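Local coordinates for protein geranylgeranyl pyrophosphate synthetase (Pyrococcus horikoshii, PDB 1WY0) that probably catalyses the chain-elongating condensation of isopentenyl diphosphate with allylic diphosphates to give geranylgeranyl diphosphate, at residues M171-I174 with S175-G179; D309-K312 with K313-A317; K259-F262 with L263-G267; A154-L157 with E158-K161; F8-I11 with K12-K16. One frame throughout, in Å; residues are numbered along the deposited sequence.

Interaction 1 (M171-I174 with S175-G179); sequences MEMI and SGKTG
I174 and T178 meet where helix 167-193 widens into a pi-type turn. Three donors grip I174 O. G179 N reaches I174 O at 3.3 Å, in the carbonyl plane and with an almost straight N-H (178°). T178 N is 3.1 Å from I174 O and tilted out of that plane. The hydroxyl T178 OG1 bonds to I174 O as well, at 3.2 Å. It can do so because OG1 stands between the backbone N and the carbonyl carbon (chi1 53°). T178 OG1 also lies 3.5 Å from I174 CG1. I174 also packs on I212 and Q215 of helix 197-224.

S175, like I174, touches I212. S175 N bonds to M171 O at 3.1 Å. S175 CB is also 3.1 Å from M171 O, and its OG makes a weak hydrogen bond to R208. On another side, M173 and K177 run alongside each other, with M173 SD 3.9 Å from K177 CD. M173 O accepts from both G176 N and K177 N. The extended K177 chain carries NZ to a salt bridge with D156 and a hydrogen bond with Q153, both on helix 132-159.

The K177-T178 pair probably corresponds to the lysine-threonine pair of related prenyl synthases. In chemical terms this is a widened turn whose shared acceptor fixes the threonine, while the thioether lies against the lysine's methylenes.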
loop_
_atom_site.group_PDB
_atom_site.type_symbol
_atom_site.label_atom_id
_atom_site.label_comp_id
_atom_site.label_asym_id
_atom_site.label_seq_id
_atom_site.Cartn_x
_atom_site.Cartn_y
_atom_site.Cartn_z
ATOM N N MET A 171 24.730 -1.080 -2.005
ATOM C CA MET A 171 24.365 -2.482 -1.837
ATOM C C MET A 171 23.306 -2.734 -0.766
ATOM O O MET A 171 22.530 -3.676 -0.873
ATOM C CB MET A 171 25.607 -3.326 -1.523
ATOM C CG MET A 171 26.538 -3.561 -2.700
ATOM S SD MET A 171 25.710 -4.023 -4.232
ATOM C CE MET A 171 25.231 -5.724 -3.850
ATOM N N GLU A 172 23.269 -1.914 0.272
ATOM C CA GLU A 172 22.272 -2.130 1.310
ATOM C C GLU A 172 20.897 -1.722 0.768
ATOM O O GLU A 172 19.875 -2.305 1.118
ATOM C CB GLU A 172 22.627 -1.317 2.557
ATOM C CG GLU A 172 21.613 -1.439 3.672
ATOM C CD GLU A 172 21.928 -0.547 4.855
ATOM O OE1 GLU A 172 22.420 0.574 4.625
ATOM O OE2 GLU A 172 21.667 -0.958 6.012
ATOM N N MET A 173 20.903 -0.734 -0.119
ATOM C CA MET A 173 19.694 -0.215 -0.733
ATOM C C MET A 173 19.153 -1.183 -1.785
ATOM O O MET A 173 17.985 -1.593 -1.729
ATOM C CB MET A 173 20.007 1.147 -1.362
ATOM C CG MET A 173 18.864 1.804 -2.149
ATOM S SD MET A 173 18.564 1.103 -3.795
ATOM C CE MET A 173 19.851 1.888 -4.787
ATOM N N ILE A 174 20.006 -1.565 -2.731
ATOM C CA ILE A 174 19.523 -2.440 -3.793
ATOM C C ILE A 174 19.070 -3.795 -3.245
ATOM O O ILE A 174 18.184 -4.453 -3.775
ATOM C CB ILE A 174 20.657 -2.642 -4.799
ATOM C CG1 ILE A 174 20.102 -3.184 -6.118
ATOM C CG2 ILE A 174 21.661 -3.674 -4.253
ATOM C CD1 ILE A 174 19.218 -2.165 -6.839
ATOM N N SER A 175 19.747 -4.226 -2.165
ATOM C CA SER A 175 19.405 -5.513 -1.571
ATOM C C SER A 175 17.921 -5.591 -1.210
ATOM O O SER A 175 17.278 -6.629 -1.298
ATOM C CB SER A 175 20.258 -5.700 -0.315
ATOM O OG SER A 175 19.869 -6.904 0.347
ATOM N N GLY A 176 17.382 -4.448 -0.752
ATOM C CA GLY A 176 15.993 -4.477 -0.323
ATOM C C GLY A 176 15.047 -4.060 -1.452
ATOM O O GLY A 176 13.914 -4.509 -1.550
ATOM N N LYS A 177 15.537 -3.131 -2.300
ATOM C CA LYS A 177 14.704 -2.693 -3.416
ATOM C C LYS A 177 14.295 -3.872 -4.301
ATOM O O LYS A 177 13.126 -4.170 -4.491
ATOM C CB LYS A 177 15.470 -1.652 -4.243
ATOM C CG LYS A 177 14.537 -0.838 -5.149
ATOM C CD LYS A 177 15.151 0.491 -5.596
ATOM C CE LYS A 177 14.553 1.004 -6.911
ATOM N NZ LYS A 177 14.629 2.464 -6.951
ATOM N N THR A 178 15.318 -4.543 -4.873
ATOM C CA THR A 178 15.035 -5.603 -5.841
ATOM C C THR A 178 15.331 -7.005 -5.293
ATOM O O THR A 178 14.634 -7.974 -5.569
ATOM C CB THR A 178 15.883 -5.342 -7.087
ATOM O OG1 THR A 178 17.249 -5.199 -6.699
ATOM C CG2 THR A 178 15.426 -4.054 -7.780
ATOM N N GLY A 179 16.435 -7.102 -4.526
ATOM C CA GLY A 179 16.874 -8.410 -4.040
ATOM C C GLY A 179 15.803 -9.116 -3.202
ATOM O O GLY A 179 15.551 -10.306 -3.344
#

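Interaction 2 (D309-K312 with K313-A317); sequences DMIK and KANEA
The backbone bond from K313 N to D309 O is the shortest here, at 2.7 Å, and it is nearly straight (169° at the hydrogen). Three more bonds of the same spacing follow. A314 N bonds to M310 O, N315 N to I311 O and E316 N to K312 O, the last at 2.9 Å. Each carbonyl is met by the amide four residues on, the alpha-helical pattern near the C-terminal end of helix 299-315.

On the buried side, I311 and N315 lie alongside each other and point the same way. The methyl I311 CG2 is 4.1 Å from N315 ND2. That branch stands opposite its backbone N and beside the carbonyl carbon, which turns it along the helix toward N315. The amide is fixed at its other end, where N315 OD1 accepts a hydrogen bond from W206 NE1.

This helix belongs to the all-helical fold of the prenyl synthases, and here it packs against helix 197-224. M310 touches N209 and I212 there, and A314 touches W206. A314 CB also lies close to its own helix, 3.2 Å from M310 O. N315 turns to another neighbour as well, with contacts to E331 and A334 of helix 325-336.

The outer side is polar. E316 CB sits 3.1 Å from K312 O. K313 bends at chi2 and chi4, and its NZ reaches toward E316 OE2, a long salt bridge at 4.0 Å.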
loop_
_atom_site.group_PDB
_atom_site.type_symbol
_atom_site.label_atom_id
_atom_site.label_comp_id
_atom_site.label_asym_id
_atom_site.label_seq_id
_atom_site.Cartn_x
_atom_site.Cartn_y
_atom_site.Cartn_z
ATOM N N ASP A 309 29.917 -12.666 -10.416
ATOM C CA ASP A 309 30.222 -13.464 -9.241
ATOM C C ASP A 309 28.944 -13.880 -8.521
ATOM O O ASP A 309 28.764 -15.051 -8.187
ATOM C CB ASP A 309 31.130 -12.691 -8.285
ATOM C CG ASP A 309 32.529 -12.499 -8.838
ATOM O OD1 ASP A 309 32.892 -13.204 -9.808
ATOM O OD2 ASP A 309 33.274 -11.651 -8.294
ATOM N N MET A 310 28.046 -12.930 -8.293
ATOM C CA MET A 310 26.793 -13.232 -7.611
ATOM C C MET A 310 26.002 -14.287 -8.379
ATOM O O MET A 310 25.318 -15.122 -7.794
ATOM C CB MET A 310 25.967 -11.955 -7.462
ATOM C CG MET A 310 26.485 -11.034 -6.381
ATOM S SD MET A 310 25.751 -9.405 -6.457
ATOM C CE MET A 310 24.221 -9.712 -5.616
ATOM N N ILE A 311 26.095 -14.232 -9.703
ATOM C CA ILE A 311 25.419 -15.194 -10.557
ATOM C C ILE A 311 26.054 -16.568 -10.334
ATOM O O ILE A 311 25.359 -17.573 -10.194
ATOM C CB ILE A 311 25.564 -14.806 -12.043
ATOM C CG1 ILE A 311 24.627 -13.642 -12.367
ATOM C CG2 ILE A 311 25.262 -15.997 -12.932
ATOM C CD1 ILE A 311 23.246 -13.764 -11.745
ATOM N N LYS A 312 27.381 -16.603 -10.308
ATOM C CA LYS A 312 28.091 -17.858 -10.099
ATOM C C LYS A 312 27.744 -18.411 -8.724
ATOM O O LYS A 312 27.441 -19.588 -8.581
ATOM C CB LYS A 312 29.601 -17.644 -10.207
ATOM C CG LYS A 312 30.094 -17.365 -11.623
ATOM C CD LYS A 312 29.730 -18.484 -12.599
ATOM C CE LYS A 312 30.363 -18.232 -13.971
ATOM N NZ LYS A 312 30.015 -19.269 -14.994
ATOM N N LYS A 313 27.777 -17.550 -7.713
ATOM C CA LYS A 313 27.457 -17.984 -6.362
ATOM C C LYS A 313 26.031 -18.496 -6.259
ATOM O O LYS A 313 25.770 -19.474 -5.566
ATOM C CB LYS A 313 27.653 -16.842 -5.367
ATOM C CG LYS A 313 26.963 -17.089 -4.033
ATOM C CD LYS A 313 27.781 -18.043 -3.166
ATOM C CE LYS A 313 27.076 -18.395 -1.858
ATOM N NZ LYS A 313 27.110 -19.857 -1.567
ATOM N N ALA A 314 25.108 -17.836 -6.949
ATOM C CA ALA A 314 23.698 -18.224 -6.916
ATOM C C ALA A 314 23.462 -19.637 -7.439
ATOM O O ALA A 314 22.831 -20.454 -6.775
ATOM C CB ALA A 314 22.871 -17.235 -7.713
ATOM N N ASN A 315 23.952 -19.915 -8.641
ATOM C CA ASN A 315 23.790 -21.236 -9.234
ATOM C C ASN A 315 24.587 -22.271 -8.440
ATOM O O ASN A 315 24.109 -23.377 -8.200
ATOM C CB ASN A 315 24.256 -21.217 -10.689
ATOM C CG ASN A 315 23.339 -20.406 -11.584
ATOM O OD1 ASN A 315 22.148 -20.264 -11.305
ATOM N ND2 ASN A 315 23.893 -19.854 -12.658
ATOM N N GLU A 316 25.798 -21.906 -8.028
ATOM C CA GLU A 316 26.641 -22.811 -7.250
ATOM C C GLU A 316 25.993 -23.089 -5.895
ATOM O O GLU A 316 26.547 -23.804 -5.063
ATOM C CB GLU A 316 28.033 -22.203 -7.034
ATOM C CG GLU A 316 28.477 -22.089 -5.575
ATOM C CD GLU A 316 29.634 -21.121 -5.376
ATOM O OE1 GLU A 316 30.227 -20.694 -6.390
ATOM O OE2 GLU A 316 29.958 -20.796 -4.208
ATOM N N ALA A 317 24.820 -22.510 -5.674
ATOM C CA ALA A 317 24.098 -22.709 -4.423
ATOM C C ALA A 317 22.912 -23.616 -4.686
ATOM O O ALA A 317 22.314 -24.151 -3.758
ATOM C CB ALA A 317 23.627 -21.373 -3.868
#

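Interaction 3 (K259-F262 with L263-G267); sequences KQRF and LKIFG
F262 and F266 stack at the end of helix 256-264. F262 CB starts close to its own helix, 3.1 Å from L263 N, and CG is still near that amide at 3.8 Å. With CG on the far side of CB from the backbone N (chi1 -177°), the ring is carried forward along the chain to F266. F262 CE2 lies over one face of the F266 ring, toward its rim. At the tip, F262 CZ is 3.8 Å from F266 CD1. The rings form an offset stack, their centroids 4.9 Å apart and their planes at 21°. F250, F251 and the L293-L294 pair of helix 283-296 enclose F262 further.

R261 carries the polar side, and its NE makes a salt bridge to E289 OE2. I265 CG2 lies over one face of the guanidinium, 4.0 Å from R261 CZ. I265 is the first residue to leave helical geometry, and the hydrogen bond from I265 N to R261 O is weak. K264 crosses R261 at about a right angle and brings NZ within 3.2 Å of R261 NH1. A leucine in place of R261 would probably leave E289 without its salt-bridge partner and take the flat cover off I265.

The helix end is thus closed by an aromatic stack on one side. On the other, two cations lie close together, and E289 probably eases their repulsion by pairing with R261.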
loop_
_atom_site.group_PDB
_atom_site.type_symbol
_atom_site.label_atom_id
_atom_site.label_comp_id
_atom_site.label_asym_id
_atom_site.label_seq_id
_atom_site.Cartn_x
_atom_site.Cartn_y
_atom_site.Cartn_z
ATOM N N LYS A 259 36.515 13.426 -9.336
ATOM C CA LYS A 259 35.279 13.473 -8.559
ATOM C C LYS A 259 34.457 14.730 -8.863
ATOM O O LYS A 259 33.256 14.679 -9.091
ATOM C CB LYS A 259 35.646 13.436 -7.075
ATOM C CG LYS A 259 35.752 12.008 -6.536
ATOM C CD LYS A 259 35.294 11.903 -5.081
ATOM C CE LYS A 259 36.317 11.184 -4.194
ATOM N NZ LYS A 259 37.141 12.169 -3.494
ATOM N N GLN A 260 35.166 15.852 -8.761
ATOM C CA GLN A 260 34.549 17.171 -8.921
ATOM C C GLN A 260 34.103 17.440 -10.355
ATOM O O GLN A 260 33.076 18.063 -10.588
ATOM C CB GLN A 260 35.519 18.272 -8.483
ATOM C CG GLN A 260 36.017 18.129 -7.053
ATOM C CD GLN A 260 34.881 18.015 -6.059
ATOM O OE1 GLN A 260 34.040 18.911 -5.956
ATOM N NE2 GLN A 260 34.847 16.907 -5.320
ATOM N N ARG A 261 34.890 16.985 -11.318
ATOM C CA ARG A 261 34.464 17.174 -12.701
ATOM C C ARG A 261 33.268 16.272 -13.036
ATOM O O ARG A 261 32.311 16.651 -13.703
ATOM C CB ARG A 261 35.659 16.838 -13.595
ATOM C CG ARG A 261 35.356 17.005 -15.082
ATOM C CD ARG A 261 34.638 18.321 -15.386
ATOM N NE ARG A 261 34.493 18.503 -16.832
ATOM C CZ ARG A 261 33.627 19.436 -17.255
ATOM N NH1 ARG A 261 32.954 20.161 -16.379
ATOM N NH2 ARG A 261 33.430 19.606 -18.564
ATOM N N PHE A 262 33.367 15.020 -12.558
ATOM C CA PHE A 262 32.273 14.080 -12.756
ATOM C C PHE A 262 30.956 14.626 -12.189
ATOM O O PHE A 262 29.874 14.426 -12.727
ATOM C CB PHE A 262 32.653 12.789 -12.033
ATOM C CG PHE A 262 31.591 11.755 -12.258
ATOM C CD1 PHE A 262 31.534 11.086 -13.475
ATOM C CD2 PHE A 262 30.729 11.416 -11.229
ATOM C CE1 PHE A 262 30.613 10.065 -13.656
ATOM C CE2 PHE A 262 29.809 10.391 -11.418
ATOM C CZ PHE A 262 29.748 9.713 -12.629
ATOM N N LEU A 263 31.077 15.308 -11.034
ATOM C CA LEU A 263 29.879 15.815 -10.373
ATOM C C LEU A 263 29.239 16.981 -11.130
ATOM O O LEU A 263 28.037 17.210 -11.081
ATOM C CB LEU A 263 30.251 16.240 -8.951
ATOM C CG LEU A 263 30.057 15.110 -7.939
ATOM C CD1 LEU A 263 30.246 15.581 -6.496
ATOM C CD2 LEU A 263 28.663 14.485 -8.005
ATOM N N LYS A 264 30.085 17.767 -11.816
ATOM C CA LYS A 264 29.526 18.823 -12.643
ATOM C C LYS A 264 28.608 18.235 -13.720
ATOM O O LYS A 264 27.496 18.692 -13.956
ATOM C CB LYS A 264 30.673 19.594 -13.291
ATOM C CG LYS A 264 31.203 20.713 -12.391
ATOM C CD LYS A 264 31.972 21.772 -13.178
ATOM C CE LYS A 264 33.487 21.630 -13.010
ATOM N NZ LYS A 264 34.162 22.187 -14.177
ATOM N N ILE A 265 29.129 17.191 -14.397
ATOM C CA ILE A 265 28.395 16.621 -15.522
ATOM C C ILE A 265 27.599 15.369 -15.139
ATOM O O ILE A 265 27.359 14.482 -15.949
ATOM C CB ILE A 265 29.401 16.269 -16.619
ATOM C CG1 ILE A 265 30.454 15.302 -16.071
ATOM C CG2 ILE A 265 30.127 17.540 -17.093
ATOM C CD1 ILE A 265 31.530 14.972 -17.103
ATOM N N PHE A 266 27.208 15.296 -13.850
ATOM C CA PHE A 266 26.446 14.166 -13.332
ATOM C C PHE A 266 25.050 14.593 -12.875
ATOM O O PHE A 266 24.884 15.460 -12.027
ATOM C CB PHE A 266 27.219 13.568 -12.156
ATOM C CG PHE A 266 26.533 12.322 -11.679
ATOM C CD1 PHE A 266 26.327 11.270 -12.562
ATOM C CD2 PHE A 266 26.109 12.227 -10.363
ATOM C CE1 PHE A 266 25.694 10.116 -12.122
ATOM C CE2 PHE A 266 25.475 11.065 -9.930
ATOM C CZ PHE A 266 25.266 10.007 -10.805
ATOM N N GLY A 267 24.001 13.983 -13.451
ATOM C CA GLY A 267 22.648 14.313 -13.020
ATOM C C GLY A 267 22.284 15.767 -13.331
ATOM O O GLY A 267 21.495 16.394 -12.635
#

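Interaction 4 (A154-L157 with E158-K161); sequences ARDL and EFEK
F159 folds back under R155, so that R155 O stands over one face of its ring, offset toward the rim. R155 O is 3.5 Å from F159 CG, and it also accepts the backbone bond from F159 N. D156 closes in beside the same ring. D156 OD1 is 3.5 Å from F159 CD2, and the carboxylate and ring planes are 89° apart. Because D156 CG lies opposite its backbone N (chi1 -160°), the carboxylate swings forward to the phenylalanine. The other oxygen, OD2, is held by K177. F159 is buried further by M173 and E169 of helix 167-193, and by V165 and K243. A serine in place of F159 would probably open a gap under R155 O and leave D156 OD1 without its ring neighbour.

The end of the contact from E158 to K161 is looser. E158 bends at chi2 and pairs with K161, whose NZ lies 3.2 Å from E158 OE2 on the syn side of the carboxylate. E160 and K161 are exposed, and E160 N bonds only three residues back, to L157 O at 3.0 Å. K161 N likewise bonds to E158 O at 2.8 Å, the tighter spacing common near helix ends.

Another face belongs to the dimer. A154 and R155 pack on P31 of the second subunit, L157 on its L112 and E158 on its V33.

D156 is consistent with the aspartate of the conserved glutamine-aspartate motif of prenyl synthases. The chemistry implies a divided carboxylate: one oxygen lies against the ring, while the other pairs with a lysine.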
loop_
_atom_site.group_PDB
_atom_site.type_symbol
_atom_site.label_atom_id
_atom_site.label_comp_id
_atom_site.label_asym_id
_atom_site.label_seq_id
_atom_site.Cartn_x
_atom_site.Cartn_y
_atom_site.Cartn_z
ATOM N N ALA A 154 13.180 3.749 0.405
ATOM C CA ALA A 154 13.364 4.915 1.271
ATOM C C ALA A 154 14.833 5.350 1.239
ATOM O O ALA A 154 15.146 6.525 1.064
ATOM C CB ALA A 154 12.962 4.583 2.696
ATOM N N ARG A 155 15.737 4.398 1.419
ATOM C CA ARG A 155 17.159 4.718 1.383
ATOM C C ARG A 155 17.513 5.285 0.020
ATOM O O ARG A 155 18.381 6.142 -0.098
ATOM C CB ARG A 155 18.003 3.471 1.636
ATOM C CG ARG A 155 17.748 2.801 2.957
ATOM C CD ARG A 155 18.877 1.844 3.256
ATOM N NE ARG A 155 18.384 0.545 3.669
ATOM C CZ ARG A 155 18.245 0.150 4.930
ATOM N NH1 ARG A 155 18.567 0.957 5.930
ATOM N NH2 ARG A 155 17.783 -1.064 5.182
ATOM N N ASP A 156 16.831 4.807 -1.015
ATOM C CA ASP A 156 17.103 5.291 -2.360
ATOM C C ASP A 156 16.677 6.750 -2.482
ATOM O O ASP A 156 17.318 7.531 -3.188
ATOM C CB ASP A 156 16.396 4.427 -3.410
ATOM C CG ASP A 156 17.019 4.570 -4.792
ATOM O OD1 ASP A 156 18.258 4.768 -4.875
ATOM O OD2 ASP A 156 16.291 4.469 -5.800
ATOM N N LEU A 157 15.607 7.125 -1.781
ATOM C CA LEU A 157 15.153 8.512 -1.818
ATOM C C LEU A 157 16.156 9.410 -1.088
ATOM O O LEU A 157 16.475 10.490 -1.561
ATOM C CB LEU A 157 13.781 8.668 -1.159
ATOM C CG LEU A 157 12.561 8.167 -1.921
ATOM C CD1 LEU A 157 11.308 8.414 -1.091
ATOM C CD2 LEU A 157 12.472 8.880 -3.254
ATOM N N GLU A 158 16.650 8.959 0.060
ATOM C CA GLU A 158 17.614 9.753 0.827
ATOM C C GLU A 158 18.855 10.094 0.005
ATOM O O GLU A 158 19.430 11.163 0.167
ATOM C CB GLU A 158 18.025 9.016 2.110
ATOM C CG GLU A 158 16.919 8.951 3.175
ATOM C CD GLU A 158 16.767 10.240 3.978
ATOM O OE1 GLU A 158 17.449 10.378 5.018
ATOM O OE2 GLU A 158 15.970 11.118 3.571
ATOM N N PHE A 159 19.265 9.188 -0.878
ATOM C CA PHE A 159 20.432 9.415 -1.730
ATOM C C PHE A 159 20.342 10.759 -2.454
ATOM O O PHE A 159 21.331 11.433 -2.706
ATOM C CB PHE A 159 20.504 8.292 -2.766
ATOM C CG PHE A 159 21.033 7.026 -2.157
ATOM C CD1 PHE A 159 21.701 7.062 -0.936
ATOM C CD2 PHE A 159 20.900 5.833 -2.845
ATOM C CE1 PHE A 159 22.233 5.891 -0.410
ATOM C CE2 PHE A 159 21.434 4.666 -2.313
ATOM C CZ PHE A 159 22.103 4.688 -1.095
ATOM N N GLU A 160 19.103 11.133 -2.829
ATOM C CA GLU A 160 18.922 12.380 -3.572
ATOM C C GLU A 160 19.400 13.593 -2.770
ATOM O O GLU A 160 19.704 14.650 -3.301
ATOM C CB GLU A 160 17.435 12.538 -3.898
ATOM C CG GLU A 160 17.181 13.605 -4.966
ATOM C CD GLU A 160 15.692 13.897 -5.053
ATOM O OE1 GLU A 160 14.918 12.961 -5.216
ATOM O OE2 GLU A 160 15.319 15.067 -4.973
ATOM N N LYS A 161 19.414 13.429 -1.439
ATOM C CA LYS A 161 19.799 14.493 -0.520
ATOM C C LYS A 161 21.310 14.736 -0.539
ATOM O O LYS A 161 21.866 15.417 0.312
ATOM C CB LYS A 161 19.352 14.093 0.888
ATOM C CG LYS A 161 18.085 14.834 1.327
ATOM C CD LYS A 161 17.316 14.080 2.414
ATOM C CE LYS A 161 17.159 14.903 3.696
ATOM N NZ LYS A 161 16.399 14.138 4.683
#

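Interaction 5 (F8-I11 with K12-K16); sequences FARI and KEKAK
R10 overlaps K14 one helical turn on, the two chains running alongside and pointing the same way. K14 CE comes to the edge of the R10 guanidinium, in its plane, 3.6 Å from R10 NH1 and 3.7 Å from R10 NH2. The alkyl part of the lysine, rather than its charge, faces the arginine. R10 NH1 and K14 NZ stay 4.6 Å apart. R10 reaches this place through bends at chi2 and chi3, the latter nearly eclipsed (-24°). D329 makes a salt bridge to R10 NE. R10, I11 and K14 all touch F52 of helix 49-57, and R10 touches T56 as well.

E13 adds an opposite charge, but only loosely. Its OE2 is 4.5 Å from R10 NH1, beyond a salt bridge. Its CB rests against the helix, 3.0 Å from R10 O.

The backbone is alpha-helical. K14 N bonds to R10 O at 2.9 Å, and A15 N bonds to I11 O at 3.0 Å. E13 N makes only weak bonds, to A9 O and R10 O. F8 O receives K12 N, while the F8 ring meets F336 edge-to-face. K12 and A9 line the exposed side.

Helix 3-25 thus packs its I11 side on helix 49-57, and F8 and R10 join it to helix 325-336. D329 probably fixes the place of the guanidinium and the lysine's methylenes line its edge, with E13 probably adding a weak long-range attraction.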
loop_
_atom_site.group_PDB
_atom_site.type_symbol
_atom_site.label_atom_id
_atom_site.label_comp_id
_atom_site.label_asym_id
_atom_site.label_seq_id
_atom_site.Cartn_x
_atom_site.Cartn_y
_atom_site.Cartn_z
ATOM N N PHE A 8 12.479 -19.207 -22.594
ATOM C CA PHE A 8 11.468 -18.164 -22.710
ATOM C C PHE A 8 10.153 -18.772 -23.162
ATOM O O PHE A 8 9.086 -18.186 -22.971
ATOM C CB PHE A 8 11.911 -17.090 -23.703
ATOM C CG PHE A 8 13.073 -16.273 -23.224
ATOM C CD1 PHE A 8 13.205 -15.957 -21.872
ATOM C CD2 PHE A 8 14.023 -15.794 -24.121
ATOM C CE1 PHE A 8 14.261 -15.180 -21.422
ATOM C CE2 PHE A 8 15.086 -15.013 -23.681
ATOM C CZ PHE A 8 15.202 -14.707 -22.326
ATOM N N ALA A 9 10.239 -19.952 -23.765
ATOM C CA ALA A 9 9.055 -20.655 -24.228
ATOM C C ALA A 9 8.333 -21.203 -23.003
ATOM O O ALA A 9 7.104 -21.210 -22.941
ATOM C CB ALA A 9 9.456 -21.792 -25.164
ATOM N N ARG A 10 9.112 -21.664 -22.032
ATOM C CA ARG A 10 8.573 -22.182 -20.796
ATOM C C ARG A 10 8.022 -21.039 -19.966
ATOM O O ARG A 10 6.893 -21.069 -19.495
ATOM C CB ARG A 10 9.701 -22.880 -20.036
ATOM C CG ARG A 10 10.097 -24.209 -20.679
ATOM C CD ARG A 10 10.148 -25.354 -19.660
ATOM N NE ARG A 10 10.371 -24.837 -18.307
ATOM C CZ ARG A 10 9.287 -24.656 -17.531
ATOM N NH1 ARG A 10 8.082 -24.934 -17.996
ATOM N NH2 ARG A 10 9.438 -24.223 -16.276
ATOM N N ILE A 11 8.857 -20.022 -19.788
ATOM C CA ILE A 11 8.488 -18.836 -19.027
ATOM C C ILE A 11 7.157 -18.301 -19.532
ATOM O O ILE A 11 6.239 -18.057 -18.748
ATOM C CB ILE A 11 9.551 -17.727 -19.174
ATOM C CG1 ILE A 11 10.856 -18.172 -18.526
ATOM C CG2 ILE A 11 9.058 -16.430 -18.543
ATOM C CD1 ILE A 11 12.014 -17.227 -18.785
ATOM N N LYS A 12 7.058 -18.132 -20.848
ATOM C CA LYS A 12 5.841 -17.624 -21.475
ATOM C C LYS A 12 4.688 -18.598 -21.291
ATOM O O LYS A 12 3.523 -18.199 -21.284
ATOM C CB LYS A 12 6.068 -17.390 -22.969
ATOM C CG LYS A 12 4.912 -16.691 -23.671
ATOM C CD LYS A 12 5.167 -16.580 -25.169
ATOM C CE LYS A 12 4.237 -15.564 -25.823
ATOM N NZ LYS A 12 4.876 -14.229 -26.022
ATOM N N GLU A 13 5.024 -19.879 -21.153
ATOM C CA GLU A 13 4.028 -20.928 -20.963
ATOM C C GLU A 13 3.364 -20.767 -19.598
ATOM O O GLU A 13 2.139 -20.829 -19.479
ATOM C CB GLU A 13 4.701 -22.301 -21.054
ATOM C CG GLU A 13 3.755 -23.464 -21.244
ATOM C CD GLU A 13 4.438 -24.803 -21.018
ATOM O OE1 GLU A 13 5.320 -25.177 -21.827
ATOM O OE2 GLU A 13 4.088 -25.485 -20.027
ATOM N N LYS A 14 4.185 -20.566 -18.571
ATOM C CA LYS A 14 3.689 -20.384 -17.209
ATOM C C LYS A 14 2.943 -19.053 -17.070
ATOM O O LYS A 14 1.960 -18.954 -16.339
ATOM C CB LYS A 14 4.854 -20.424 -16.214
ATOM C CG LYS A 14 5.669 -21.709 -16.234
ATOM C CD LYS A 14 4.998 -22.796 -15.410
ATOM C CE LYS A 14 5.899 -24.009 -15.226
ATOM N NZ LYS A 14 5.285 -25.019 -14.319
ATOM N N ALA A 15 3.421 -18.034 -17.780
ATOM C CA ALA A 15 2.815 -16.708 -17.744
ATOM C C ALA A 15 1.303 -16.752 -17.962
ATOM O O ALA A 15 0.558 -16.004 -17.324
ATOM C CB ALA A 15 3.469 -15.814 -18.790
ATOM N N LYS A 16 0.855 -17.628 -18.859
ATOM C CA LYS A 16 -0.566 -17.767 -19.153
ATOM C C LYS A 16 -1.407 -18.042 -17.914
ATOM O O LYS A 16 -2.410 -17.374 -17.677
ATOM C CB LYS A 16 -0.802 -18.898 -20.160
ATOM C CG LYS A 16 -0.537 -18.531 -21.613
ATOM C CD LYS A 16 -0.886 -19.702 -22.530
ATOM C CE LYS A 16 -1.019 -19.272 -23.988
ATOM N NZ LYS A 16 -0.782 -20.415 -24.930
#

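In the fold
Interactions 1 and 4, their centres 13 Å apart, touch across successive helices. K177 NZ meets D156 OD2 at 2.8 Å, M173 CE lies 3.3 Å from D156 OD1, and M173 CG is 3.9 Å from F159 CE2. Each contact lies near a bound mercury ion, the K177 side chain about 9 Å from one and the A154 side chain about 8 Å from one. By family resemblance they probably line the active-site cavity. Interaction 2 does not touch interaction 1, with nearest atoms about 4 Å apart, but M310 and I174 both pack on I212. Interactions 3 and 5 lie on opposite sides of the chain's centre, their own centres 44 Å apart.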